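Local coordinates for outer surface protein (Bacillus cereus ATCC 14579, PDB 1X7F) that has no established function but is probably a 6-phospho-N-acetylmuramidase, a glycosidase acting on 6-phosphorylated N-acetylmuramic acid sugars derived from the cell wall, at residues E26-I31 with G54-F59; A45-A50 with N86-I91; E282-A287 with Y316-R321. All blocks are in the same frame, centred on the assembly; numbering follows the deposited sequence.

Contact 1: residues E26-I31 with G54-F59; sequences ERKLGI and GFSRIF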
ATOM      1  N   GLU A  26       9.466   6.959  -6.206  1.00 47.83           N
ATOM      2  CA  GLU A  26       8.598   7.651  -5.257  1.00 46.39           C
ATOM      3  C   GLU A  26       7.265   6.929  -5.076  1.00 44.03           C
ATOM      4  O   GLU A  26       6.734   6.346  -6.030  1.00 44.33           O
ATOM      5  CB  GLU A  26       8.397   9.114  -5.693  1.00 46.43           C
ATOM      6  CG  GLU A  26       6.962   9.622  -5.625  1.00 47.74           C
ATOM      7  CD  GLU A  26       6.788  11.033  -6.175  1.00 49.30           C
ATOM      8  OE1 GLU A  26       7.308  11.335  -7.278  1.00 51.93           O
ATOM      9  OE2 GLU A  26       6.111  11.844  -5.504  1.00 53.40           O
ATOM     10  N   ARG A  27       6.750   6.957  -3.845  1.00 41.24           N
ATOM     11  CA  ARG A  27       5.490   6.290  -3.480  1.00 38.82           C
ATOM     12  C   ARG A  27       4.426   7.321  -3.137  1.00 37.51           C
ATOM     13  O   ARG A  27       4.655   8.217  -2.324  1.00 37.64           O
ATOM     14  CB  ARG A  27       5.702   5.307  -2.317  1.00 37.92           C
ATOM     15  CG  ARG A  27       6.427   4.045  -2.756  1.00 38.04           C
ATOM     16  CD  ARG A  27       6.877   3.117  -1.654  1.00 38.39           C
ATOM     17  NE  ARG A  27       7.713   2.050  -2.202  1.00 40.01           N
ATOM     18  CZ  ARG A  27       8.177   1.008  -1.516  1.00 40.72           C
ATOM     19  NH1 ARG A  27       7.897   0.866  -0.225  1.00 41.99           N
ATOM     20  NH2 ARG A  27       8.929   0.101  -2.126  1.00 40.51           N
ATOM     21  N   LYS A  28       3.277   7.215  -3.791  1.00 36.43           N
ATOM     22  CA  LYS A  28       2.224   8.206  -3.626  1.00 35.85           C
ATOM     23  C   LYS A  28       1.021   7.613  -2.944  1.00 34.62           C
ATOM     24  O   LYS A  28       0.785   6.402  -3.024  1.00 33.67           O
ATOM     25  CB  LYS A  28       1.783   8.784  -4.977  1.00 36.27           C
ATOM     26  CG  LYS A  28       2.797   9.659  -5.667  1.00 37.10           C
ATOM     27  CD  LYS A  28       2.164  10.267  -6.918  1.00 40.34           C
ATOM     28  CE  LYS A  28       3.181  11.019  -7.786  1.00 42.77           C
ATOM     29  NZ  LYS A  28       2.512  11.949  -8.768  1.00 44.14           N
ATOM     30  N   LEU A  29       0.264   8.486  -2.281  1.00 34.20           N
ATOM     31  CA  LEU A  29      -1.087   8.172  -1.826  1.00 33.61           C
ATOM     32  C   LEU A  29      -2.095   8.850  -2.749  1.00 33.89           C
ATOM     33  O   LEU A  29      -1.899   9.994  -3.168  1.00 32.96           O
ATOM     34  CB  LEU A  29      -1.298   8.598  -0.370  1.00 32.85           C
ATOM     35  CG  LEU A  29      -0.806   7.563   0.655  1.00 35.21           C
ATOM     36  CD1 LEU A  29      -0.643   8.197   2.032  1.00 29.52           C
ATOM     37  CD2 LEU A  29      -1.750   6.304   0.687  1.00 29.90           C
ATOM     38  N   GLY A  30      -3.175   8.133  -3.063  1.00 34.20           N
ATOM     39  CA  GLY A  30      -4.226   8.666  -3.920  1.00 33.36           C
ATOM     40  C   GLY A  30      -5.609   8.506  -3.331  1.00 33.46           C
ATOM     41  O   GLY A  30      -5.798   7.744  -2.390  1.00 33.59           O
ATOM     42  N   ILE A  31      -6.565   9.241  -3.899  1.00 34.15           N
ATOM     43  CA  ILE A  31      -7.999   9.177  -3.556  1.00 33.93           C
ATOM     44  C   ILE A  31      -8.802   9.041  -4.849  1.00 34.65           C
ATOM     45  O   ILE A  31      -8.348   9.475  -5.918  1.00 33.84           O
ATOM     46  CB  ILE A  31      -8.462  10.474  -2.814  1.00 35.24           C
ATOM     47  CG1 ILE A  31      -7.935  11.742  -3.528  1.00 33.71           C
ATOM     48  CG2 ILE A  31      -8.031  10.440  -1.343  1.00 35.49           C
ATOM     49  CD1 ILE A  31      -8.724  13.049  -3.249  1.00 32.50           C
ATOM     50  N   GLY A  54      -0.773  14.402   2.735  1.00 34.92           N
ATOM     51  CA  GLY A  54       0.213  13.941   1.745  1.00 35.06           C
ATOM     52  C   GLY A  54      -0.276  13.116   0.561  1.00 35.32           C
ATOM     53  O   GLY A  54       0.515  12.419  -0.094  1.00 35.38           O
ATOM     54  N   PHE A  55      -1.573  13.173   0.276  1.00 34.66           N
ATOM     55  CA  PHE A  55      -2.090  12.557  -0.943  1.00 34.06           C
ATOM     56  C   PHE A  55      -1.735  13.486  -2.116  1.00 33.85           C
ATOM     57  O   PHE A  55      -1.837  14.703  -2.000  1.00 32.32           O
ATOM     58  CB  PHE A  55      -3.598  12.323  -0.853  1.00 33.81           C
ATOM     59  CG  PHE A  55      -3.998  11.192   0.071  1.00 32.44           C
ATOM     60  CD1 PHE A  55      -3.752  11.255   1.446  1.00 33.76           C
ATOM     61  CD2 PHE A  55      -4.653  10.081  -0.427  1.00 30.44           C
ATOM     62  CE1 PHE A  55      -4.140  10.217   2.304  1.00 32.54           C
ATOM     63  CE2 PHE A  55      -5.039   9.023   0.420  1.00 32.44           C
ATOM     64  CZ  PHE A  55      -4.788   9.100   1.790  1.00 30.79           C
ATOM     65  N   SER A  56      -1.288  12.907  -3.225  1.00 33.63           N
ATOM     66  CA  SER A  56      -0.867  13.705  -4.375  1.00 34.13           C
ATOM     67  C   SER A  56      -1.338  13.109  -5.713  1.00 34.17           C
ATOM     68  O   SER A  56      -0.851  13.478  -6.779  1.00 34.20           O
ATOM     69  CB  SER A  56       0.663  13.879  -4.365  1.00 33.44           C
ATOM     70  OG  SER A  56       1.296  12.630  -4.588  1.00 34.03           O
ATOM     71  N   ARG A  57      -2.277  12.176  -5.645  1.00 35.63           N
ATOM     72  CA  ARG A  57      -2.779  11.504  -6.832  1.00 36.64           C
ATOM     73  C   ARG A  57      -4.298  11.344  -6.717  1.00 36.66           C
ATOM     74  O   ARG A  57      -4.816  11.053  -5.633  1.00 36.35           O
ATOM     75  CB  ARG A  57      -2.076  10.140  -6.988  1.00 37.15           C
ATOM     76  CG  ARG A  57      -2.561   9.301  -8.167  1.00 38.16           C
ATOM     77  CD  ARG A  57      -1.687   8.098  -8.495  1.00 36.94           C
ATOM     78  NE  ARG A  57      -2.229   7.387  -9.649  1.00 37.86           N
ATOM     79  CZ  ARG A  57      -1.581   6.473 -10.367  1.00 39.19           C
ATOM     80  NH1 ARG A  57      -0.327   6.134 -10.090  1.00 36.68           N
ATOM     81  NH2 ARG A  57      -2.195   5.898 -11.386  1.00 37.90           N
ATOM     82  N   ILE A  58      -4.998  11.557  -7.833  1.00 36.42           N
ATOM     83  CA  ILE A  58      -6.445  11.368  -7.910  1.00 36.97           C
ATOM     84  C   ILE A  58      -6.836  10.402  -9.043  1.00 38.10           C
ATOM     85  O   ILE A  58      -6.347  10.522 -10.173  1.00 38.03           O
ATOM     86  CB  ILE A  58      -7.180  12.731  -8.099  1.00 37.71           C
ATOM     87  CG1 ILE A  58      -6.967  13.647  -6.889  1.00 36.43           C
ATOM     88  CG2 ILE A  58      -8.682  12.508  -8.329  1.00 36.77           C
ATOM     89  CD1 ILE A  58      -7.683  14.972  -7.002  1.00 35.63           C
ATOM     90  N   PHE A  59      -7.711   9.450  -8.726  1.00 38.26           N
ATOM     91  CA  PHE A  59      -8.395   8.647  -9.737  1.00 39.07           C
ATOM     92  C   PHE A  59      -9.821   9.164  -9.904  1.00 39.74           C
ATOM     93  O   PHE A  59     -10.590   9.220  -8.959  1.00 39.34           O
ATOM     94  CB  PHE A  59      -8.397   7.161  -9.373  1.00 38.30           C
ATOM     95  CG  PHE A  59      -9.248   6.313 -10.296  1.00 39.52           C
ATOM     96  CD1 PHE A  59      -8.824   6.036 -11.601  1.00 39.90           C
ATOM     97  CD2 PHE A  59     -10.489   5.818  -9.871  1.00 38.85           C
ATOM     98  CE1 PHE A  59      -9.618   5.258 -12.470  1.00 41.71           C
ATOM     99  CE2 PHE A  59     -11.296   5.043 -10.726  1.00 39.62           C
ATOM    100  CZ  PHE A  59     -10.858   4.760 -12.032  1.00 40.01           C
TER
HETATM  101  O   HOH W   1       4.037  13.253  -5.360  1.00 43.88           O
HETATM  102  O   HOH W   2       1.561  14.276  -7.511  0.50 22.15           O
HETATM  103  O   HOH W   3       1.367  11.067  -2.294  1.00 24.08           O

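Contact 2: residues A45-A50 with N86-I91; sequences AYISAA and NNMEVI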
ATOM      1  N   ALA A  45     -13.716  19.920  -1.088  1.00 34.55           N
ATOM      2  CA  ALA A  45     -13.393  19.799   0.330  1.00 35.24           C
ATOM      3  C   ALA A  45     -12.560  18.526   0.631  1.00 35.72           C
ATOM      4  O   ALA A  45     -11.622  18.558   1.437  1.00 37.03           O
ATOM      5  CB  ALA A  45     -14.667  19.845   1.169  1.00 34.82           C
ATOM      6  N   TYR A  46     -12.886  17.433  -0.047  1.00 35.41           N
ATOM      7  CA  TYR A  46     -12.186  16.143   0.098  1.00 35.39           C
ATOM      8  C   TYR A  46     -10.749  16.174  -0.419  1.00 34.81           C
ATOM      9  O   TYR A  46      -9.835  15.671   0.240  1.00 35.36           O
ATOM     10  CB  TYR A  46     -12.970  15.070  -0.655  1.00 35.22           C
ATOM     11  CG  TYR A  46     -12.509  13.637  -0.487  1.00 35.46           C
ATOM     12  CD1 TYR A  46     -12.334  13.074   0.775  1.00 35.26           C
ATOM     13  CD2 TYR A  46     -12.321  12.820  -1.607  1.00 38.05           C
ATOM     14  CE1 TYR A  46     -11.945  11.746   0.923  1.00 37.01           C
ATOM     15  CE2 TYR A  46     -11.943  11.482  -1.476  1.00 38.66           C
ATOM     16  CZ  TYR A  46     -11.749  10.952  -0.204  1.00 37.24           C
ATOM     17  OH  TYR A  46     -11.395   9.626  -0.063  1.00 34.92           O
ATOM     18  N   ILE A  47     -10.575  16.731  -1.614  1.00 34.66           N
ATOM     19  CA  ILE A  47      -9.265  16.997  -2.199  1.00 34.35           C
ATOM     20  C   ILE A  47      -8.422  17.810  -1.214  1.00 35.51           C
ATOM     21  O   ILE A  47      -7.257  17.486  -0.981  1.00 35.13           O
ATOM     22  CB  ILE A  47      -9.431  17.748  -3.555  1.00 34.52           C
ATOM     23  CG1 ILE A  47      -9.957  16.804  -4.650  1.00 33.55           C
ATOM     24  CG2 ILE A  47      -8.122  18.446  -3.994  1.00 33.15           C
ATOM     25  CD1 ILE A  47     -10.492  17.551  -5.893  1.00 32.89           C
ATOM     26  N   SER A  48      -9.017  18.859  -0.635  1.00 35.98           N
ATOM     27  CA  SER A  48      -8.340  19.670   0.382  1.00 36.82           C
ATOM     28  C   SER A  48      -7.928  18.837   1.607  1.00 36.85           C
ATOM     29  O   SER A  48      -6.795  18.953   2.075  1.00 37.64           O
ATOM     30  CB  SER A  48      -9.217  20.853   0.809  1.00 36.44           C
ATOM     31  OG  SER A  48      -9.188  21.889  -0.161  1.00 38.12           O
ATOM     32  N   ALA A  49      -8.862  18.024   2.110  1.00 36.05           N
ATOM     33  CA  ALA A  49      -8.648  17.107   3.229  1.00 36.38           C
ATOM     34  C   ALA A  49      -7.523  16.113   2.962  1.00 36.49           C
ATOM     35  O   ALA A  49      -6.642  15.948   3.792  1.00 37.43           O
ATOM     36  CB  ALA A  49      -9.956  16.340   3.569  1.00 36.19           C
ATOM     37  N   ALA A  50      -7.557  15.450   1.808  1.00 36.45           N
ATOM     38  CA  ALA A  50      -6.524  14.472   1.442  1.00 36.25           C
ATOM     39  C   ALA A  50      -5.135  15.110   1.271  1.00 36.40           C
ATOM     40  O   ALA A  50      -4.117  14.484   1.577  1.00 36.34           O
ATOM     41  CB  ALA A  50      -6.931  13.707   0.188  1.00 35.84           C
ATOM     42  N   ASN A  86      -3.642  21.940  -5.657  1.00 40.85           N
ATOM     43  CA  ASN A  86      -3.176  21.161  -4.516  1.00 41.00           C
ATOM     44  C   ASN A  86      -2.189  20.074  -4.926  1.00 40.96           C
ATOM     45  O   ASN A  86      -2.074  19.042  -4.258  1.00 41.52           O
ATOM     46  CB  ASN A  86      -4.363  20.589  -3.733  1.00 40.69           C
ATOM     47  CG  ASN A  86      -5.031  21.635  -2.850  1.00 41.67           C
ATOM     48  OD1 ASN A  86      -4.535  21.964  -1.765  1.00 41.75           O
ATOM     49  ND2 ASN A  86      -6.156  22.167  -3.313  1.00 40.37           N
ATOM     50  N   ASN A  87      -1.487  20.325  -6.032  1.00 40.82           N
ATOM     51  CA  ASN A  87      -0.408  19.467  -6.542  1.00 41.22           C
ATOM     52  C   ASN A  87      -0.755  17.970  -6.651  1.00 41.35           C
ATOM     53  O   ASN A  87       0.039  17.089  -6.297  1.00 41.47           O
ATOM     54  CB  ASN A  87       0.890  19.715  -5.751  1.00 41.65           C
ATOM     55  CG  ASN A  87       1.231  21.203  -5.632  1.00 43.10           C
ATOM     56  OD1 ASN A  87       1.181  21.776  -4.542  1.00 45.53           O
ATOM     57  ND2 ASN A  87       1.551  21.836  -6.759  1.00 44.11           N
ATOM     58  N   MET A  88      -1.953  17.692  -7.159  1.00 41.47           N
ATOM     59  CA  MET A  88      -2.435  16.319  -7.280  1.00 41.35           C
ATOM     60  C   MET A  88      -2.493  15.874  -8.730  1.00 40.76           C
ATOM     61  O   MET A  88      -3.061  16.558  -9.579  1.00 40.98           O
ATOM     62  CB  MET A  88      -3.807  16.156  -6.624  1.00 41.51           C
ATOM     63  CG  MET A  88      -3.853  16.585  -5.179  1.00 39.47           C
ATOM     64  SD  MET A  88      -4.797  15.419  -4.215  1.00 44.49           S
ATOM     65  CE  MET A  88      -5.167  16.433  -2.806  1.00 45.34           C
ATOM     66  N   GLU A  89      -1.893  14.723  -9.000  1.00 40.18           N
ATOM     67  CA  GLU A  89      -1.870  14.126 -10.325  1.00 40.58           C
ATOM     68  C   GLU A  89      -3.243  13.515 -10.629  1.00 39.62           C
ATOM     69  O   GLU A  89      -3.716  12.674  -9.886  1.00 38.86           O
ATOM     70  CB  GLU A  89      -0.794  13.041 -10.352  1.00 40.23           C
ATOM     71  CG  GLU A  89      -0.453  12.482 -11.725  1.00 43.07           C
ATOM     72  CD  GLU A  89       0.337  11.185 -11.642  1.00 42.73           C
ATOM     73  OE1 GLU A  89       0.485  10.652 -10.521  1.00 44.69           O
ATOM     74  OE2 GLU A  89       0.815  10.697 -12.692  1.00 45.96           O
ATOM     75  N   VAL A  90      -3.871  13.939 -11.728  1.00 39.59           N
ATOM     76  CA  VAL A  90      -5.239  13.504 -12.047  1.00 38.46           C
ATOM     77  C   VAL A  90      -5.278  12.485 -13.194  1.00 38.33           C
ATOM     78  O   VAL A  90      -4.887  12.789 -14.323  1.00 37.93           O
ATOM     79  CB  VAL A  90      -6.178  14.719 -12.334  1.00 38.49           C
ATOM     80  CG1 VAL A  90      -7.560  14.256 -12.786  1.00 38.40           C
ATOM     81  CG2 VAL A  90      -6.300  15.618 -11.104  1.00 36.51           C
ATOM     82  N   ILE A  91      -5.743  11.275 -12.887  1.00 38.13           N
ATOM     83  CA  ILE A  91      -5.964  10.248 -13.908  1.00 38.53           C
ATOM     84  C   ILE A  91      -7.468  10.053 -14.147  1.00 39.84           C
ATOM     85  O   ILE A  91      -8.216   9.718 -13.220  1.00 38.24           O
ATOM     86  CB  ILE A  91      -5.252   8.909 -13.551  1.00 37.97           C
ATOM     87  CG1 ILE A  91      -3.742   9.116 -13.304  1.00 37.09           C
ATOM     88  CG2 ILE A  91      -5.492   7.850 -14.631  1.00 37.36           C
ATOM     89  CD1 ILE A  91      -2.956   9.742 -14.489  1.00 35.09           C
TER
HETATM   90  O   HOH W   4      -6.658  22.953  -0.187  1.00 47.24           O

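Contact 3: residues E282-A287 with Y316-R321; sequences EVEKRA and YDFPVR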
ATOM      1  N   GLU A 282      10.779  -0.627  30.958  1.00 35.06           N
ATOM      2  CA  GLU A 282      11.193   0.507  30.152  1.00 35.56           C
ATOM      3  C   GLU A 282      12.304   0.175  29.164  1.00 34.58           C
ATOM      4  O   GLU A 282      12.295   0.656  28.035  1.00 35.09           O
ATOM      5  CB  GLU A 282      11.613   1.687  31.046  1.00 35.60           C
ATOM      6  CG  GLU A 282      10.447   2.401  31.721  1.00 39.24           C
ATOM      7  CD  GLU A 282       9.293   2.685  30.770  1.00 45.37           C
ATOM      8  OE1 GLU A 282       8.178   2.173  31.017  1.00 49.99           O
ATOM      9  OE2 GLU A 282       9.492   3.397  29.759  1.00 47.68           O
ATOM     10  N   VAL A 283      13.261  -0.639  29.590  1.00 34.13           N
ATOM     11  CA  VAL A 283      14.371  -1.001  28.728  1.00 34.01           C
ATOM     12  C   VAL A 283      13.903  -1.946  27.605  1.00 33.76           C
ATOM     13  O   VAL A 283      14.374  -1.852  26.481  1.00 33.67           O
ATOM     14  CB  VAL A 283      15.576  -1.578  29.533  1.00 33.90           C
ATOM     15  CG1 VAL A 283      15.223  -2.907  30.173  1.00 34.79           C
ATOM     16  CG2 VAL A 283      16.796  -1.749  28.638  1.00 34.05           C
ATOM     17  N   GLU A 284      12.959  -2.831  27.918  1.00 33.34           N
ATOM     18  CA  GLU A 284      12.375  -3.728  26.918  1.00 34.24           C
ATOM     19  C   GLU A 284      11.601  -2.935  25.865  1.00 33.22           C
ATOM     20  O   GLU A 284      11.702  -3.230  24.681  1.00 33.51           O
ATOM     21  CB  GLU A 284      11.470  -4.787  27.578  1.00 33.03           C
ATOM     22  CG  GLU A 284      12.240  -5.897  28.265  1.00 35.44           C
ATOM     23  CD  GLU A 284      11.402  -6.729  29.233  1.00 36.32           C
ATOM     24  OE1 GLU A 284      10.192  -6.449  29.418  1.00 39.09           O
ATOM     25  OE2 GLU A 284      11.970  -7.676  29.819  1.00 38.99           O
ATOM     26  N   LYS A 285      10.851  -1.925  26.305  1.00 32.77           N
ATOM     27  CA  LYS A 285      10.124  -1.045  25.394  1.00 33.57           C
ATOM     28  C   LYS A 285      11.058  -0.190  24.526  1.00 33.20           C
ATOM     29  O   LYS A 285      10.766   0.028  23.368  1.00 32.59           O
ATOM     30  CB  LYS A 285       9.169  -0.136  26.168  1.00 34.22           C
ATOM     31  CG  LYS A 285       8.021  -0.864  26.853  1.00 36.65           C
ATOM     32  CD  LYS A 285       7.008   0.172  27.328  1.00 39.90           C
ATOM     33  CE  LYS A 285       5.937  -0.440  28.211  1.00 42.71           C
ATOM     34  NZ  LYS A 285       4.832   0.541  28.440  1.00 42.33           N
ATOM     35  N   ARG A 286      12.171   0.285  25.091  1.00 33.11           N
ATOM     36  CA  ARG A 286      13.165   1.056  24.327  1.00 34.28           C
ATOM     37  C   ARG A 286      13.839   0.183  23.264  1.00 33.64           C
ATOM     38  O   ARG A 286      13.983   0.609  22.115  1.00 33.81           O
ATOM     39  CB  ARG A 286      14.222   1.679  25.257  1.00 33.31           C
ATOM     40  CG  ARG A 286      15.150   2.682  24.573  1.00 37.43           C
ATOM     41  CD  ARG A 286      16.309   3.241  25.441  1.00 36.90           C
ATOM     42  NE  ARG A 286      15.958   3.205  26.849  1.00 41.31           N
ATOM     43  CZ  ARG A 286      16.642   2.571  27.791  1.00 40.95           C
ATOM     44  NH1 ARG A 286      17.787   1.950  27.516  1.00 38.90           N
ATOM     45  NH2 ARG A 286      16.186   2.599  29.032  1.00 41.66           N
ATOM     46  N   ALA A 287      14.240  -1.030  23.651  1.00 32.48           N
ATOM     47  CA  ALA A 287      14.799  -2.012  22.710  1.00 33.24           C
ATOM     48  C   ALA A 287      13.837  -2.261  21.552  1.00 32.88           C
ATOM     49  O   ALA A 287      14.248  -2.418  20.421  1.00 34.33           O
ATOM     50  CB  ALA A 287      15.108  -3.334  23.423  1.00 31.84           C
ATOM     51  N   TYR A 316      22.341  -4.455  30.373  1.00 33.92           N
ATOM     52  CA  TYR A 316      21.117  -4.064  31.066  1.00 33.14           C
ATOM     53  C   TYR A 316      20.398  -5.225  31.762  1.00 34.29           C
ATOM     54  O   TYR A 316      20.664  -6.398  31.490  1.00 34.01           O
ATOM     55  CB  TYR A 316      20.177  -3.310  30.112  1.00 31.31           C
ATOM     56  CG  TYR A 316      20.701  -1.929  29.736  1.00 30.69           C
ATOM     57  CD1 TYR A 316      21.729  -1.780  28.790  1.00 28.06           C
ATOM     58  CD2 TYR A 316      20.192  -0.778  30.341  1.00 25.13           C
ATOM     59  CE1 TYR A 316      22.215  -0.533  28.444  1.00 27.63           C
ATOM     60  CE2 TYR A 316      20.669   0.478  30.000  1.00 26.74           C
ATOM     61  CZ  TYR A 316      21.681   0.596  29.046  1.00 28.16           C
ATOM     62  OH  TYR A 316      22.182   1.829  28.716  1.00 27.32           O
ATOM     63  N   ASP A 317      19.475  -4.875  32.653  1.00 34.92           N
ATOM     64  CA  ASP A 317      18.842  -5.827  33.538  1.00 35.12           C
ATOM     65  C   ASP A 317      17.576  -6.339  32.896  1.00 34.55           C
ATOM     66  O   ASP A 317      16.662  -5.572  32.611  1.00 35.40           O
ATOM     67  CB  ASP A 317      18.530  -5.154  34.881  1.00 35.65           C
ATOM     68  CG  ASP A 317      18.322  -6.151  36.025  1.00 36.95           C
ATOM     69  OD1 ASP A 317      17.604  -5.776  36.990  1.00 38.59           O
ATOM     70  OD2 ASP A 317      18.841  -7.294  36.066  1.00 34.95           O
ATOM     71  N   PHE A 318      17.538  -7.646  32.654  1.00 34.42           N
ATOM     72  CA  PHE A 318      16.370  -8.300  32.099  1.00 33.53           C
ATOM     73  C   PHE A 318      16.012  -9.441  33.028  1.00 33.91           C
ATOM     74  O   PHE A 318      16.320 -10.607  32.734  1.00 33.59           O
ATOM     75  CB  PHE A 318      16.666  -8.811  30.693  1.00 33.82           C
ATOM     76  CG  PHE A 318      16.831  -7.717  29.691  1.00 33.80           C
ATOM     77  CD1 PHE A 318      18.099  -7.224  29.383  1.00 32.03           C
ATOM     78  CD2 PHE A 318      15.719  -7.152  29.072  1.00 34.29           C
ATOM     79  CE1 PHE A 318      18.250  -6.191  28.464  1.00 33.14           C
ATOM     80  CE2 PHE A 318      15.870  -6.106  28.161  1.00 33.63           C
ATOM     81  CZ  PHE A 318      17.134  -5.637  27.854  1.00 31.62           C
ATOM     82  N   PRO A 319      15.386  -9.119  34.164  1.00 33.81           N
ATOM     83  CA  PRO A 319      15.084 -10.145  35.152  1.00 34.26           C
ATOM     84  C   PRO A 319      14.125 -11.176  34.577  1.00 35.30           C
ATOM     85  O   PRO A 319      13.252 -10.846  33.756  1.00 34.93           O
ATOM     86  CB  PRO A 319      14.437  -9.356  36.303  1.00 34.17           C
ATOM     87  CG  PRO A 319      14.906  -7.931  36.092  1.00 34.13           C
ATOM     88  CD  PRO A 319      14.916  -7.786  34.597  1.00 33.50           C
ATOM     89  N   VAL A 320      14.328 -12.422  34.977  1.00 37.15           N
ATOM     90  CA  VAL A 320      13.444 -13.522  34.622  1.00 40.04           C
ATOM     91  C   VAL A 320      12.047 -13.266  35.213  1.00 40.19           C
ATOM     92  O   VAL A 320      11.926 -12.875  36.374  1.00 41.18           O
ATOM     93  CB  VAL A 320      14.037 -14.876  35.136  1.00 40.21           C
ATOM     94  CG1 VAL A 320      13.096 -16.011  34.867  1.00 42.66           C
ATOM     95  CG2 VAL A 320      15.384 -15.176  34.468  1.00 41.31           C
ATOM     96  N   ARG A 321      11.003 -13.427  34.403  1.00 41.38           N
ATOM     97  CA  ARG A 321       9.631 -13.485  34.932  1.00 42.51           C
ATOM     98  C   ARG A 321       8.869 -14.683  34.375  1.00 43.40           C
ATOM     99  O   ARG A 321       9.479 -15.678  34.047  1.00 44.24           O
ATOM    100  CB  ARG A 321       8.871 -12.165  34.771  1.00 42.92           C
ATOM    101  CG  ARG A 321       9.228 -11.352  33.556  1.00 42.54           C
ATOM    102  CD  ARG A 321       8.522 -10.000  33.473  1.00 41.04           C
ATOM    103  NE  ARG A 321       8.261  -9.704  32.066  1.00 42.73           N
ATOM    104  CZ  ARG A 321       8.999  -8.904  31.304  1.00 42.22           C
ATOM    105  NH1 ARG A 321      10.044  -8.261  31.820  1.00 40.56           N
ATOM    106  NH2 ARG A 321       8.684  -8.746  30.017  1.00 37.18           N
TER

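Contact 1: residues E26-I31 with G54-F59
Leu29 and Phe55 meet between the parallel strands 28-33 and 55-62. The Leu29 CB methylene sits over the centre of the Phe55 ring, 3.7 Å from its centroid, in a CH-pi contact. The ring edge reaches Gly30 O, 3.2 Å from Phe55 CE2, while Ile31 CG2 approaches Phe55 CD2 obliquely. With chi1 at -73°, Phe55 CG lies anti to its own carbonyl carbon, which swings the ring back over the first strand. Farther along, Ile31 and Ile58 run alongside one another on one face of the sheet, with CG1 of Ile31 4.0 Å from CG1 of Ile58; beta-branched side chains suit such an extended, buried backbone. Ile31 N donates to Arg57 O, and Phe59 N returns a straighter bond (164°, 2.9 Å) to Ile31 O. Gly30, having no side chain, lets its CA come unusually near Arg57 O. Leu29 O takes Ser56 N at 3.0 Å and a weak second bond from Arg57 N. Here the packing gives way to water. Ser56 OG lies against the aliphatic chain of Lys28, 3.4 Å from Lys28 CD, and one water joins it to Glu26 OE2. A second water links Lys28 NZ to Ser56 O, and a third joins Leu29 N, Gly54 O and Ser56 OG. Lys28 NZ also forms a salt bridge with Glu89. Arg57 points into the barrel, where its guanidinium pairs with Glu144 and Asp246. On the outer side, helices 40-51 and 256-264 pack over Leu29, Ile31, Phe55 and Ile58, while strands 246-249 and 89-94 flank the pair.

Contact 2: residues A45-A50 with N86-I91
A Schellman motif ends helix 74-85 at Asn87, and the residues before and after it, Asn86 and Met88, are the ones that meet Ile47 of helix 40-51. Asn87 has the positive phi (50°) of the C-prime position, a conformation asparagine tolerates well; Met88 N bonds back to Ala83 O and Asn87 N to Lys84 O, so the chain turns sharply off the helix toward strand 89-94. Met88 does most of the touching. Its chain bends at chi2 (-138°), carrying the terminal Met88 CE methyl obliquely across Ile47, 3.8 Å from Ile47 CG2. Met88 CE also lies only 3.0 Å from Ile47 O, close enough for its exact position to be treated with reserve, and 4.4 Å from Ala50 CB, one helical turn on. Alanine's small methyl lets the Met88 methyl settle beside Ile47, and the long, unbranched methionine can follow the uneven surface. Nearer solvent the contact turns polar. A water spans from helix 40-51 to the turn that follows helix 74-85, 2.7 Å from Ser48 OG and 2.8 Å from Asn86 OD1, to which it donates. Asn86 ND2 bonds His82 O in the last turn of helix 74-85 and lies 4.3 Å from Ile47 CG2. Serine and asparagine suit this partly exposed side because both can bond to a shared water. Ile58 of strand 55-62 packs on both Ile47 and Met88, and Tyr46 and Ala50 touch Ile31 of strand 28-33; helix 40-51 lies over these two strands, with helix 74-85 beside it touching Ile47 and Ser48.

Contact 3: residues E282-A287 with Y316-R321
Tyr316 lays its ring obliquely against Val283, with Tyr316 CD2 3.9 Å from Val283 CG2; its CE2 comes near the edge of the Arg286 guanidinium. The phenol suits this exposed spot, offering carbon to the helix. Asp317 turns its carboxylate to Asn336, and its backbone O lies 3.9 Å from Val283 CG1. Phe318 is the buried residue of the run, its CG anti to the carbonyl carbon (chi1 -70°), which brings the ring to the helix. Phe318 CE2 lies 3.8 Å from Val283 CG1 and 3.6 Å from Glu284 CG, which sits at the ring edge; the Glu284 carboxylate, 19° from the ring plane, continues past that edge to Arg321. Arg321 NH1 meets the syn lone pair of Glu284 OE2 at 2.8 Å, while Arg321 NH2 reaches Glu284 OE1 at 2.8 Å, on its syn side but well out of the carboxylate plane; the two flat groups are turned 60° apart. Glu284 OE1 also accepts Thr281 N, and Arg321 NH2 bonds Ile360 O. Beside this end-on, bidentate salt bridge, helix 282-289 and the loop after helix 309-313 pack against strands 330-334 and 358-364 of the mixed sheet, with Tyr313 against Val283 and Phe318.

From the N terminus, strand 28-33 leads through helix 40-51 into strand 55-62, and contact 1 closes this beta-alpha-beta unit. Contact 2 opens on the helix within that loop and closes only after helix 74-85, in the turn just before strand 89-94, so the two contacts cross along the chain. They also touch in space: Ser56 and Ile58 bond to Glu89 in the parallel sheet. Together they tie three successive strands of an eight-stranded beta/alpha barrel to its outer helices. Contact 3 follows in series, joining helix 282-289 to a later loop of the C-terminal domain, its centre about 40 Å from that of contact 1.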